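Local coordinates for protein ricin B-like lectin (Macrolepiota procera, PDB 4IZX) that binds carbohydrates, holding the galactose of lactose in one site of a single-chain, ricin B-type beta-trefoil lectin, at residues Asp27-Ile32 / Arg75-Asn80; Leu64-Thr69 / Phe83-Trp88; Ala96-Val101 / Trp125-Gly130; Asn105-Leu110 / Leu131-Thr136. All coordinates share one frame; numbering follows the deposited sequence.

Contact 1. Residues Asp27-Ile32 / Arg75-Asn80; sequences DNKSII and RLVAVN
Ile-31 and Leu-76 form the dense end of this contact, both buried. Their CB atoms lie 3.7 Å apart, the two side chains crossing at a slant. With CG1 of Ile-31 beside its own backbone N (chi1 -55°), this longer branch runs along the Leu-76 carbonyl to the N of Val-77. The backbones are bridged once, at Ser-30 and Val-77: Ala-78 N donates to Lys-29 O at 2.9 Å, and Ile-31 N to Leu-76 O at 3.3 Å. One water donates to both Leu-76 O and Ile-31 O.

Toward solvent the contact becomes polar and looser. The Lys-29 chain, bent at chi2 and chi4, arches past Val-77, with CE 3.8 Å from Val-77 CB, and sends NZ nearly head-on to Ala-78 O at 2.9 Å. Ser-30 OG is held from several directions: Arg-75 NH1 donates to it at 3.1 Å with OG in the guanidinium plane, a second water links it to Arg-75 NH2, and OG itself donates to the syn lone pair of Asp-27 OD2. Asp-27 OD1 accepts from Lys-29 N (an Asx turn) and Ser-30 N (an Asx motif), both from the same face of the carboxylate. Arg-75 also forms a salt bridge with Glu-67.

While Ile-32 touches the bound galactose, Ile-31 packs on strands 20-23 and 120-126, and Leu-76 on strands 63-66 and 120-126.

Contact 2. Residues Leu64-Thr69 / Phe83-Trp88; sequences LGIEGT and FEWHIW
Trp-85 turns its pyrrole N-H to the backbone of the other segment: NE1 donates to Leu-64 O at 3.0 Å, slightly tilted from the ring plane and well above the plane of the carbonyl. At the six-membered end of the indole, CH2 lies 3.7 Å from Ile-66 CG2. Ile-66 divides its branches between the two aromatic residues. Its CG1, placed between the backbone N and the carbonyl carbon (chi1 58°), approaches Phe-83, where CZ is 3.9 Å from CG1, leaving CG2 for the tryptophan. Phe-83 takes the other course, CG anti to the backbone N (chi1 -176°), and lays its CB 3.5 Å from Leu-64 O and its CG 4.0 Å from Gly-65 CA. An edge of the Phe-83 ring also rises over one face of the indole, toward its rim.

The Leu-64 side chain crosses the indole at about a right angle, CD2 near NE1. The contact thus fixes a buried tryptophan in two ways: apolar carbons confine its benzene end, while one N-H bond satisfies its polar atom and sets the rotation of the ring against strand 63-66.

Contact 3. Residues Ala96-Val101 / Trp125-Gly130; sequences AFRIFV and WWTWEG
Trp-128 O is held by both terminal nitrogens of Arg-98. NH2 donates to Trp-128 O at 2.8 Å, arriving 38° above the carbonyl plane, and NH1 donates to the same Trp-128 O at 3.0 Å in a weak bond, slightly more bent. The oxygen lies near the outer edge of the guanidinium, yet tilted from its plane, so the fork is not perfectly flat. Arg-98 spans the gap with a chain extended from CG to NE, passing at about a right angle to Thr-127.

Thr-127 fills the space between arginine and phenylalanine. With OG1 anti to the backbone N (chi1 -165°), the hydroxyl oxygen stands 3.2 Å from Arg-98 NH1 and 3.7 Å from Phe-100 CZ, while its CB lies 3.8 Å from Phe-100 CE2. The threonine's hydrogen-bond partner is Asn-107 OD1. Beyond the fork, Glu-129 CA approaches Arg-98 NH2 at 3.7 Å. The Trp-128 indole has the N of Gly-130 over one face, toward its rim.

Arg-98 is held at NE too, by a salt bridge with Asp-90, and NH1 also donates to the side-chain oxygens of Asn-107 and Gln-133. Its charge is therefore buried but shared among one carboxylate and several neutral oxygens, an environment likely to keep the arginine protonated. By drawing in a backbone carbonyl it ties the loop after strand 120-126 to strand 97-100 through a side chain, without any pairing of their backbones.

Contact 4. Residues Asn105-Leu110 / Leu131-Thr136; sequences NYNLDL and LHQTWT
The His-132 ring meets Asp-109 at its edge, with both carboxylate oxygens near that edge, and carries Gln-133 CG over one face. Ring and carboxylate planes stand 80° apart, although the two side chains run side by side. A water bonded to Asp-109 OD2 at 2.7 Å and to His-132 NE2 at 2.8 Å joins them. The Trp-135 indole likewise turns an edge to the partner strand: NE1 makes a weak bond to Leu-108 O at 3.4 Å and donates weakly to a water, which in turn donates to Leu-108 O and Gln-133 O. Its CH2 lies 4.0 Å from Leu-110 CB.

Gln-133 extends its amide to two residues of strand 106-110. Asp-109 CG, anti to the backbone N (chi1 176°), brings the carboxylate to Gln-133 NE2, which donates to the anti lone pair of Asp-109 OD2 at 2.9 Å, nearly straight. Asn-107 ND2 donates to Gln-133 OE1 at 3.0 Å from above the glutamine's plane, the two amides being 89° apart; Asn-107 OD1 is bonded to Thr-127 OG1. OE1 also accepts from Trp-128 N, and NE2 donates to Trp-126 O, so both ends of the buried amide are well satisfied. Leu-110 N donates to His-132 O at 3.1 Å, joining the backbones.

Gln-133, Thr-134 and Trp-135 spell the Gln-Xaa-Trp signature of ricin B-type beta-trefoils: the glutamine ends a short 3-10 turn, and the tryptophan enters the core.

How the contacts relate
From the N terminus, contact 1 opens at 27-32 and closes at 75-80. Contact 2 starts inside that loop, at 64-69, and ends beyond it at 83-88, so the two cross; strands 63-66 and 76-79 pair between them. Contact 3 then opens at 96-101, after contact 2 has closed, though strands 86-89 and 97-100 pair. Contact 4, starting at 105-110, crosses contact 3: the chain returns at 125-130, then at 131-136. Their centres lie about 4 Å apart. Leu-108 touches Leu-76 of contact 1 and Trp-85 and Leu-64 of contact 2, joining both crossed pairs in the trefoil core.

Contact 1. Residues Asp27-Ile32 / Arg75-Asn80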
# COMPACT_ATOMS: atom_id res chain seq x y z
N ASP A 27 -10.07 10.53 9.17
CA ASP A 27 -9.01 10.97 10.11
C ASP A 27 -7.71 11.44 9.45
O ASP A 27 -6.83 11.96 10.11
CB ASP A 27 -8.75 9.92 11.20
CG ASP A 27 -8.18 8.62 10.65
OD1 ASP A 27 -7.85 8.56 9.45
OD2 ASP A 27 -8.11 7.65 11.44
N ASN A 28 -7.60 11.36 8.12
CA ASN A 28 -6.38 11.70 7.39
C ASN A 28 -5.16 10.98 7.96
O ASN A 28 -4.04 11.45 7.81
CB ASN A 28 -6.16 13.21 7.23
CG ASN A 28 -7.35 13.88 6.60
OD1 ASN A 28 -7.85 13.47 5.54
ND2 ASN A 28 -7.90 14.83 7.32
N LYS A 29 -5.38 9.78 8.48
CA LYS A 29 -4.31 8.99 9.07
C LYS A 29 -4.37 7.49 8.77
O LYS A 29 -3.39 6.85 8.46
CB LYS A 29 -4.24 9.21 10.59
CG LYS A 29 -3.19 8.37 11.26
CD LYS A 29 -2.04 9.12 11.86
CE LYS A 29 -1.10 8.17 12.61
NZ LYS A 29 0.38 8.46 12.39
N SER A 30 -5.54 6.91 8.91
CA SER A 30 -5.69 5.46 8.74
C SER A 30 -5.66 5.08 7.28
O SER A 30 -6.26 5.74 6.43
CB SER A 30 -7.00 5.01 9.38
OG SER A 30 -7.05 5.27 10.77
N ILE A 31 -5.01 3.97 6.99
CA ILE A 31 -4.94 3.45 5.63
C ILE A 31 -5.91 2.32 5.44
O ILE A 31 -5.89 1.34 6.22
CB ILE A 31 -3.50 3.00 5.28
CG1 ILE A 31 -2.47 4.11 5.48
CG2 ILE A 31 -3.45 2.45 3.86
CD1 ILE A 31 -2.68 5.36 4.66
N ILE A 32 -6.81 2.46 4.47
CA ILE A 32 -7.92 1.57 4.29
C ILE A 32 -8.04 1.14 2.83
O ILE A 32 -7.49 1.78 1.93
CB ILE A 32 -9.24 2.26 4.74
CG1 ILE A 32 -9.49 3.54 3.91
CG2 ILE A 32 -9.21 2.57 6.23
CD1 ILE A 32 -10.83 4.22 4.15
N ARG A 75 -1.00 -1.91 11.87
CA ARG A 75 -1.77 -1.04 10.99
C ARG A 75 -0.88 -0.16 10.12
O ARG A 75 0.13 0.36 10.60
CB ARG A 75 -2.67 -0.11 11.82
CG ARG A 75 -3.80 -0.78 12.59
CD ARG A 75 -4.92 0.22 12.91
NE ARG A 75 -4.41 1.46 13.49
CZ ARG A 75 -4.87 2.67 13.19
NH1 ARG A 75 -5.86 2.81 12.31
NH2 ARG A 75 -4.35 3.74 13.76
N LEU A 76 -1.25 0.02 8.85
CA LEU A 76 -0.64 1.09 8.06
C LEU A 76 -1.31 2.41 8.42
O LEU A 76 -2.53 2.51 8.58
CB LEU A 76 -0.77 0.81 6.57
CG LEU A 76 0.36 -0.02 5.98
CD1 LEU A 76 0.35 -1.44 6.45
CD2 LEU A 76 0.41 0.13 4.48
N VAL A 77 -0.49 3.45 8.51
CA VAL A 77 -0.91 4.80 8.83
C VAL A 77 -0.06 5.80 8.04
O VAL A 77 1.07 5.52 7.64
CB VAL A 77 -0.80 5.11 10.34
CG1 VAL A 77 -1.80 4.30 11.16
CG2 VAL A 77 0.63 4.95 10.84
N ALA A 78 -0.61 6.99 7.84
CA ALA A 78 0.15 8.12 7.36
C ALA A 78 1.17 8.58 8.39
O ALA A 78 0.84 8.70 9.55
CB ALA A 78 -0.79 9.28 7.09
N VAL A 79 2.39 8.86 7.95
CA VAL A 79 3.47 9.29 8.84
C VAL A 79 4.15 10.52 8.26
O VAL A 79 4.11 10.79 7.05
CB VAL A 79 4.49 8.16 9.09
CG1 VAL A 79 3.83 7.01 9.79
CG2 VAL A 79 5.20 7.69 7.83
N ASN A 80 4.81 11.28 9.12
CA ASN A 80 5.44 12.53 8.73
C ASN A 80 6.66 12.33 7.82
O ASN A 80 6.83 13.03 6.85
CB ASN A 80 5.82 13.28 10.01
CG ASN A 80 6.38 14.65 9.74
OD1 ASN A 80 7.61 14.86 9.84
ND2 ASN A 80 5.51 15.57 9.42
O HOH W 1 -5.26 6.05 12.91
O HOH W 2 -5.06 1.20 8.82

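Contact 2. Residues Leu64-Thr69 / Phe83-Trp88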
# COMPACT_ATOMS: atom_id res chain seq x y z
N LEU A 64 3.15 6.88 3.34
CA LEU A 64 2.62 5.59 3.76
C LEU A 64 3.63 4.93 4.68
O LEU A 64 4.78 4.66 4.30
CB LEU A 64 2.41 4.72 2.52
CG LEU A 64 1.65 3.44 2.74
CD1 LEU A 64 0.16 3.78 2.90
CD2 LEU A 64 1.84 2.46 1.61
N GLY A 65 3.22 4.66 5.93
CA GLY A 65 4.07 4.05 6.93
C GLY A 65 3.27 3.12 7.84
O GLY A 65 2.20 2.63 7.47
N ILE A 66 3.85 2.82 8.99
CA ILE A 66 3.25 1.84 9.91
C ILE A 66 3.12 2.30 11.33
O ILE A 66 3.85 3.18 11.78
CB ILE A 66 4.02 0.50 9.90
CG1 ILE A 66 5.51 0.62 10.27
CG2 ILE A 66 3.88 -0.10 8.52
CD1 ILE A 66 6.15 -0.74 10.39
N GLU A 67 2.20 1.63 12.06
CA GLU A 67 1.91 1.95 13.43
C GLU A 67 2.59 0.94 14.37
O GLU A 67 2.05 -0.16 14.63
CB GLU A 67 0.39 2.02 13.67
CG GLU A 67 -0.01 2.32 15.13
CD GLU A 67 -1.53 2.25 15.28
OE1 GLU A 67 -2.18 3.24 15.68
OE2 GLU A 67 -2.08 1.17 14.94
N GLY A 68 3.80 1.27 14.78
CA GLY A 68 4.53 0.40 15.68
C GLY A 68 5.44 -0.56 14.92
O GLY A 68 5.65 -0.45 13.72
N THR A 69 6.04 -1.47 15.67
CA THR A 69 7.02 -2.37 15.11
C THR A 69 6.34 -3.43 14.26
O THR A 69 5.20 -3.81 14.50
CB THR A 69 7.92 -2.99 16.18
OG1 THR A 69 9.00 -3.61 15.54
CG2 THR A 69 7.24 -3.97 17.04
N PHE A 83 8.99 6.80 4.73
CA PHE A 83 9.16 5.45 5.23
C PHE A 83 9.49 4.54 4.04
O PHE A 83 8.76 4.49 3.05
CB PHE A 83 7.90 4.95 5.93
CG PHE A 83 8.03 3.60 6.54
CD1 PHE A 83 8.54 3.43 7.79
CD2 PHE A 83 7.71 2.48 5.81
CE1 PHE A 83 8.69 2.17 8.34
CE2 PHE A 83 7.84 1.21 6.35
CZ PHE A 83 8.32 1.06 7.63
N GLU A 84 10.61 3.83 4.13
CA GLU A 84 11.08 2.98 3.04
C GLU A 84 10.40 1.63 3.00
O GLU A 84 10.27 0.94 4.02
CB GLU A 84 12.60 2.82 3.09
CG GLU A 84 13.36 4.05 2.60
CD GLU A 84 14.86 3.86 2.57
OE1 GLU A 84 15.54 4.46 1.73
OE2 GLU A 84 15.39 3.14 3.44
N TRP A 85 10.07 1.24 1.77
CA TRP A 85 9.47 -0.04 1.44
C TRP A 85 10.30 -0.75 0.39
O TRP A 85 10.88 -0.13 -0.48
CB TRP A 85 8.05 0.16 0.86
CG TRP A 85 7.10 0.81 1.79
CD1 TRP A 85 6.74 2.11 1.81
CD2 TRP A 85 6.34 0.17 2.83
NE1 TRP A 85 5.78 2.32 2.79
CE2 TRP A 85 5.52 1.14 3.42
CE3 TRP A 85 6.28 -1.14 3.33
CZ2 TRP A 85 4.63 0.84 4.46
CZ3 TRP A 85 5.42 -1.43 4.35
CH2 TRP A 85 4.60 -0.44 4.90
N HIS A 86 10.29 -2.09 0.42
CA HIS A 86 10.75 -2.89 -0.70
C HIS A 86 9.52 -3.33 -1.49
O HIS A 86 8.52 -3.74 -0.93
CB HIS A 86 11.51 -4.13 -0.24
CG HIS A 86 12.90 -3.84 0.26
ND1 HIS A 86 13.73 -4.82 0.78
CD2 HIS A 86 13.63 -2.69 0.25
CE1 HIS A 86 14.90 -4.28 1.06
NE2 HIS A 86 14.86 -3.00 0.75
N ILE A 87 9.60 -3.22 -2.82
CA ILE A 87 8.49 -3.55 -3.69
C ILE A 87 8.98 -4.56 -4.71
O ILE A 87 9.97 -4.31 -5.38
CB ILE A 87 7.91 -2.30 -4.37
CG1 ILE A 87 7.45 -1.29 -3.31
CG2 ILE A 87 6.79 -2.70 -5.30
CD1 ILE A 87 6.84 -0.04 -3.86
N TRP A 88 8.31 -5.70 -4.79
CA TRP A 88 8.72 -6.77 -5.68
C TRP A 88 7.54 -7.29 -6.44
O TRP A 88 6.42 -7.31 -5.93
CB TRP A 88 9.35 -7.95 -4.93
CG TRP A 88 10.50 -7.55 -4.06
CD1 TRP A 88 10.59 -7.69 -2.70
CD2 TRP A 88 11.72 -6.93 -4.49
NE1 TRP A 88 11.77 -7.15 -2.26
CE2 TRP A 88 12.49 -6.70 -3.33
CE3 TRP A 88 12.24 -6.55 -5.74
CZ2 TRP A 88 13.75 -6.04 -3.40
CZ3 TRP A 88 13.47 -5.92 -5.79
CH2 TRP A 88 14.21 -5.68 -4.63
O HOH W 3 6.53 5.85 2.42

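Contact 3. Residues Ala96-Val101 / Trp125-Gly130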
# COMPACT_ATOMS: atom_id res chain seq x y z
N ALA A 96 1.40 -8.31 -10.72
CA ALA A 96 1.12 -7.75 -9.43
C ALA A 96 2.37 -7.66 -8.58
O ALA A 96 3.40 -8.23 -8.91
CB ALA A 96 0.03 -8.58 -8.73
N PHE A 97 2.24 -6.98 -7.46
CA PHE A 97 3.32 -6.64 -6.57
C PHE A 97 2.98 -6.98 -5.13
O PHE A 97 1.82 -7.02 -4.71
CB PHE A 97 3.58 -5.11 -6.63
CG PHE A 97 4.06 -4.63 -7.96
CD1 PHE A 97 5.40 -4.56 -8.26
CD2 PHE A 97 3.18 -4.20 -8.92
CE1 PHE A 97 5.85 -4.02 -9.43
CE2 PHE A 97 3.62 -3.70 -10.12
CZ PHE A 97 4.96 -3.60 -10.36
N ARG A 98 4.04 -7.14 -4.35
CA ARG A 98 4.01 -7.16 -2.91
C ARG A 98 4.87 -6.02 -2.38
O ARG A 98 5.89 -5.67 -2.97
CB ARG A 98 4.52 -8.50 -2.37
CG ARG A 98 3.55 -9.63 -2.71
CD ARG A 98 4.13 -10.98 -2.37
NE ARG A 98 3.20 -12.05 -2.68
CZ ARG A 98 2.30 -12.53 -1.85
NH1 ARG A 98 2.25 -12.10 -0.61
NH2 ARG A 98 1.46 -13.47 -2.25
N ILE A 99 4.46 -5.47 -1.24
CA ILE A 99 5.10 -4.30 -0.65
C ILE A 99 5.50 -4.69 0.76
O ILE A 99 4.64 -5.00 1.60
CB ILE A 99 4.15 -3.09 -0.68
CG1 ILE A 99 3.72 -2.76 -2.14
CG2 ILE A 99 4.80 -1.88 -0.02
CD1 ILE A 99 2.64 -1.69 -2.25
N PHE A 100 6.80 -4.79 0.98
CA PHE A 100 7.40 -5.34 2.21
C PHE A 100 8.04 -4.25 3.04
O PHE A 100 8.73 -3.37 2.54
CB PHE A 100 8.51 -6.34 1.86
CG PHE A 100 8.05 -7.66 1.34
CD1 PHE A 100 7.81 -7.86 0.01
CD2 PHE A 100 7.94 -8.73 2.21
CE1 PHE A 100 7.45 -9.11 -0.46
CE2 PHE A 100 7.54 -9.97 1.76
CZ PHE A 100 7.34 -10.17 0.44
N VAL A 101 7.98 -4.41 4.36
CA VAL A 101 8.93 -3.69 5.23
C VAL A 101 10.32 -4.25 4.88
O VAL A 101 10.52 -5.48 4.88
CB VAL A 101 8.63 -3.85 6.73
CG1 VAL A 101 9.67 -3.13 7.58
CG2 VAL A 101 7.21 -3.35 7.05
N TRP A 125 1.17 -8.35 7.36
CA TRP A 125 1.07 -9.75 7.75
C TRP A 125 2.22 -10.50 7.12
O TRP A 125 2.73 -10.13 6.04
CB TRP A 125 -0.26 -10.36 7.30
CG TRP A 125 -0.66 -11.60 8.08
CD1 TRP A 125 -0.30 -12.89 7.84
CD2 TRP A 125 -1.43 -11.61 9.28
NE1 TRP A 125 -0.79 -13.70 8.83
CE2 TRP A 125 -1.47 -12.94 9.74
CE3 TRP A 125 -2.10 -10.62 10.00
CZ2 TRP A 125 -2.16 -13.32 10.87
CZ3 TRP A 125 -2.80 -11.00 11.14
CH2 TRP A 125 -2.82 -12.34 11.57
N TRP A 126 2.65 -11.59 7.77
CA TRP A 126 3.60 -12.51 7.20
C TRP A 126 3.22 -12.90 5.78
O TRP A 126 2.06 -13.16 5.50
CB TRP A 126 3.60 -13.80 8.08
CG TRP A 126 4.70 -14.73 7.82
CD1 TRP A 126 4.71 -15.83 7.03
CD2 TRP A 126 5.92 -14.70 8.50
NE1 TRP A 126 5.93 -16.48 7.15
CE2 TRP A 126 6.71 -15.75 8.02
CE3 TRP A 126 6.45 -13.84 9.45
CZ2 TRP A 126 7.97 -16.02 8.52
CZ3 TRP A 126 7.72 -14.06 9.90
CH2 TRP A 126 8.48 -15.13 9.42
N THR A 127 4.20 -12.97 4.91
CA THR A 127 3.94 -13.20 3.52
C THR A 127 3.50 -14.65 3.23
O THR A 127 4.13 -15.60 3.70
CB THR A 127 5.15 -12.79 2.67
OG1 THR A 127 4.78 -12.69 1.30
CG2 THR A 127 6.32 -13.73 2.78
N TRP A 128 2.45 -14.78 2.42
CA TRP A 128 2.01 -16.08 1.94
C TRP A 128 1.17 -15.85 0.70
O TRP A 128 0.97 -14.70 0.27
CB TRP A 128 1.26 -16.88 3.01
CG TRP A 128 -0.06 -16.30 3.45
CD1 TRP A 128 -0.25 -15.20 4.18
CD2 TRP A 128 -1.35 -16.84 3.17
NE1 TRP A 128 -1.59 -15.00 4.40
CE2 TRP A 128 -2.28 -15.99 3.78
CE3 TRP A 128 -1.81 -17.96 2.45
CZ2 TRP A 128 -3.65 -16.22 3.69
CZ3 TRP A 128 -3.18 -18.16 2.36
CH2 TRP A 128 -4.08 -17.31 2.99
N GLU A 129 0.66 -16.91 0.09
CA GLU A 129 0.09 -16.80 -1.23
C GLU A 129 -1.24 -16.05 -1.30
O GLU A 129 -1.67 -15.72 -2.38
CB GLU A 129 -0.04 -18.19 -1.87
CG GLU A 129 -0.97 -19.13 -1.24
CD GLU A 129 -0.61 -20.57 -1.59
OE1 GLU A 129 -1.52 -21.22 -2.18
OE2 GLU A 129 0.53 -21.09 -1.23
N GLY A 130 -1.88 -15.79 -0.15
CA GLY A 130 -3.18 -15.11 -0.11
C GLY A 130 -3.20 -13.90 -1.04
O GLY A 130 -2.39 -13.01 -0.95

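Contact 4. Residues Asn105-Leu110 / Leu131-Thr136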
# COMPACT_ATOMS: atom_id res chain seq x y z
N ASN A 105 9.81 -10.33 6.35
CA ASN A 105 8.81 -11.10 5.63
C ASN A 105 7.40 -10.53 5.82
O ASN A 105 6.43 -11.21 5.50
CB ASN A 105 8.83 -12.54 6.13
CG ASN A 105 10.06 -13.28 5.68
OD1 ASN A 105 10.41 -13.29 4.50
ND2 ASN A 105 10.70 -13.97 6.62
N TYR A 106 7.28 -9.29 6.30
CA TYR A 106 5.98 -8.65 6.47
C TYR A 106 5.65 -7.80 5.28
O TYR A 106 6.40 -6.91 4.87
CB TYR A 106 5.99 -7.77 7.72
CG TYR A 106 6.14 -8.55 9.01
CD1 TYR A 106 5.11 -9.36 9.46
CD2 TYR A 106 7.28 -8.45 9.74
CE1 TYR A 106 5.25 -10.13 10.58
CE2 TYR A 106 7.43 -9.17 10.90
CZ TYR A 106 6.42 -10.02 11.29
OH TYR A 106 6.57 -10.72 12.46
N ASN A 107 4.49 -8.09 4.66
CA ASN A 107 4.00 -7.35 3.51
C ASN A 107 2.60 -6.83 3.71
O ASN A 107 1.83 -7.32 4.55
CB ASN A 107 4.20 -8.10 2.18
CG ASN A 107 3.47 -9.42 2.02
OD1 ASN A 107 3.75 -10.13 1.01
ND2 ASN A 107 2.55 -9.79 2.87
N LEU A 108 2.23 -5.84 2.90
CA LEU A 108 0.90 -5.27 2.97
C LEU A 108 -0.15 -6.31 2.70
O LEU A 108 -0.06 -7.09 1.76
CB LEU A 108 0.75 -4.12 1.94
CG LEU A 108 1.06 -2.74 2.48
CD1 LEU A 108 2.49 -2.61 2.97
CD2 LEU A 108 0.81 -1.71 1.40
N ASP A 109 -1.23 -6.25 3.48
CA ASP A 109 -2.29 -7.25 3.53
C ASP A 109 -3.59 -6.46 3.75
O ASP A 109 -3.72 -5.73 4.73
CB ASP A 109 -1.93 -8.21 4.70
CG ASP A 109 -2.96 -9.28 5.00
OD1 ASP A 109 -4.12 -8.92 5.34
OD2 ASP A 109 -2.60 -10.47 4.90
N LEU A 110 -4.54 -6.62 2.83
CA LEU A 110 -5.86 -6.05 3.02
C LEU A 110 -6.60 -6.97 3.98
O LEU A 110 -6.79 -8.16 3.70
CB LEU A 110 -6.60 -5.91 1.69
CG LEU A 110 -8.01 -5.28 1.79
CD1 LEU A 110 -7.96 -3.88 2.38
CD2 LEU A 110 -8.68 -5.29 0.43
N LEU A 131 -4.19 -13.86 -1.91
CA LEU A 131 -4.23 -12.88 -2.98
C LEU A 131 -4.50 -11.48 -2.47
O LEU A 131 -4.19 -10.51 -3.17
CB LEU A 131 -5.29 -13.26 -3.99
CG LEU A 131 -5.01 -14.56 -4.70
CD1 LEU A 131 -6.17 -14.83 -5.60
CD2 LEU A 131 -3.72 -14.47 -5.49
N HIS A 132 -5.05 -11.37 -1.27
CA HIS A 132 -5.25 -10.09 -0.62
C HIS A 132 -3.96 -9.42 -0.19
O HIS A 132 -4.02 -8.29 0.28
CB HIS A 132 -6.20 -10.28 0.55
CG HIS A 132 -5.71 -11.26 1.54
ND1 HIS A 132 -5.76 -12.61 1.33
CD2 HIS A 132 -5.14 -11.08 2.75
CE1 HIS A 132 -5.24 -13.22 2.37
NE2 HIS A 132 -4.83 -12.32 3.24
N GLN A 133 -2.83 -10.11 -0.38
CA GLN A 133 -1.50 -9.53 -0.19
C GLN A 133 -0.84 -9.06 -1.47
O GLN A 133 0.35 -8.71 -1.46
CB GLN A 133 -0.58 -10.52 0.51
CG GLN A 133 -1.12 -11.04 1.83
CD GLN A 133 -0.04 -11.73 2.62
OE1 GLN A 133 0.98 -12.20 2.10
NE2 GLN A 133 -0.23 -11.77 3.93
N THR A 134 -1.56 -9.07 -2.59
CA THR A 134 -0.99 -8.71 -3.87
C THR A 134 -1.78 -7.54 -4.47
O THR A 134 -3.00 -7.40 -4.24
CB THR A 134 -0.96 -9.90 -4.84
OG1 THR A 134 -2.27 -10.31 -5.23
CG2 THR A 134 -0.22 -11.09 -4.24
N TRP A 135 -1.07 -6.71 -5.23
CA TRP A 135 -1.55 -5.38 -5.57
C TRP A 135 -1.09 -5.05 -6.98
O TRP A 135 0.05 -5.29 -7.34
CB TRP A 135 -0.97 -4.32 -4.61
CG TRP A 135 -1.14 -4.63 -3.14
CD1 TRP A 135 -0.35 -5.41 -2.39
CD2 TRP A 135 -2.21 -4.21 -2.30
NE1 TRP A 135 -0.84 -5.50 -1.11
CE2 TRP A 135 -1.97 -4.75 -1.04
CE3 TRP A 135 -3.31 -3.36 -2.48
CZ2 TRP A 135 -2.79 -4.47 0.05
CZ3 TRP A 135 -4.14 -3.12 -1.40
CH2 TRP A 135 -3.86 -3.64 -0.15
N THR A 136 -1.96 -4.40 -7.75
CA THR A 136 -1.52 -3.77 -9.01
C THR A 136 -1.17 -2.32 -8.76
O THR A 136 -1.71 -1.70 -7.86
CB THR A 136 -2.54 -3.91 -10.12
OG1 THR A 136 -3.75 -3.31 -9.71
CG2 THR A 136 -2.74 -5.36 -10.46
O HOH W 4 2.00 -6.90 -0.19
O HOH W 5 -3.31 -12.96 5.56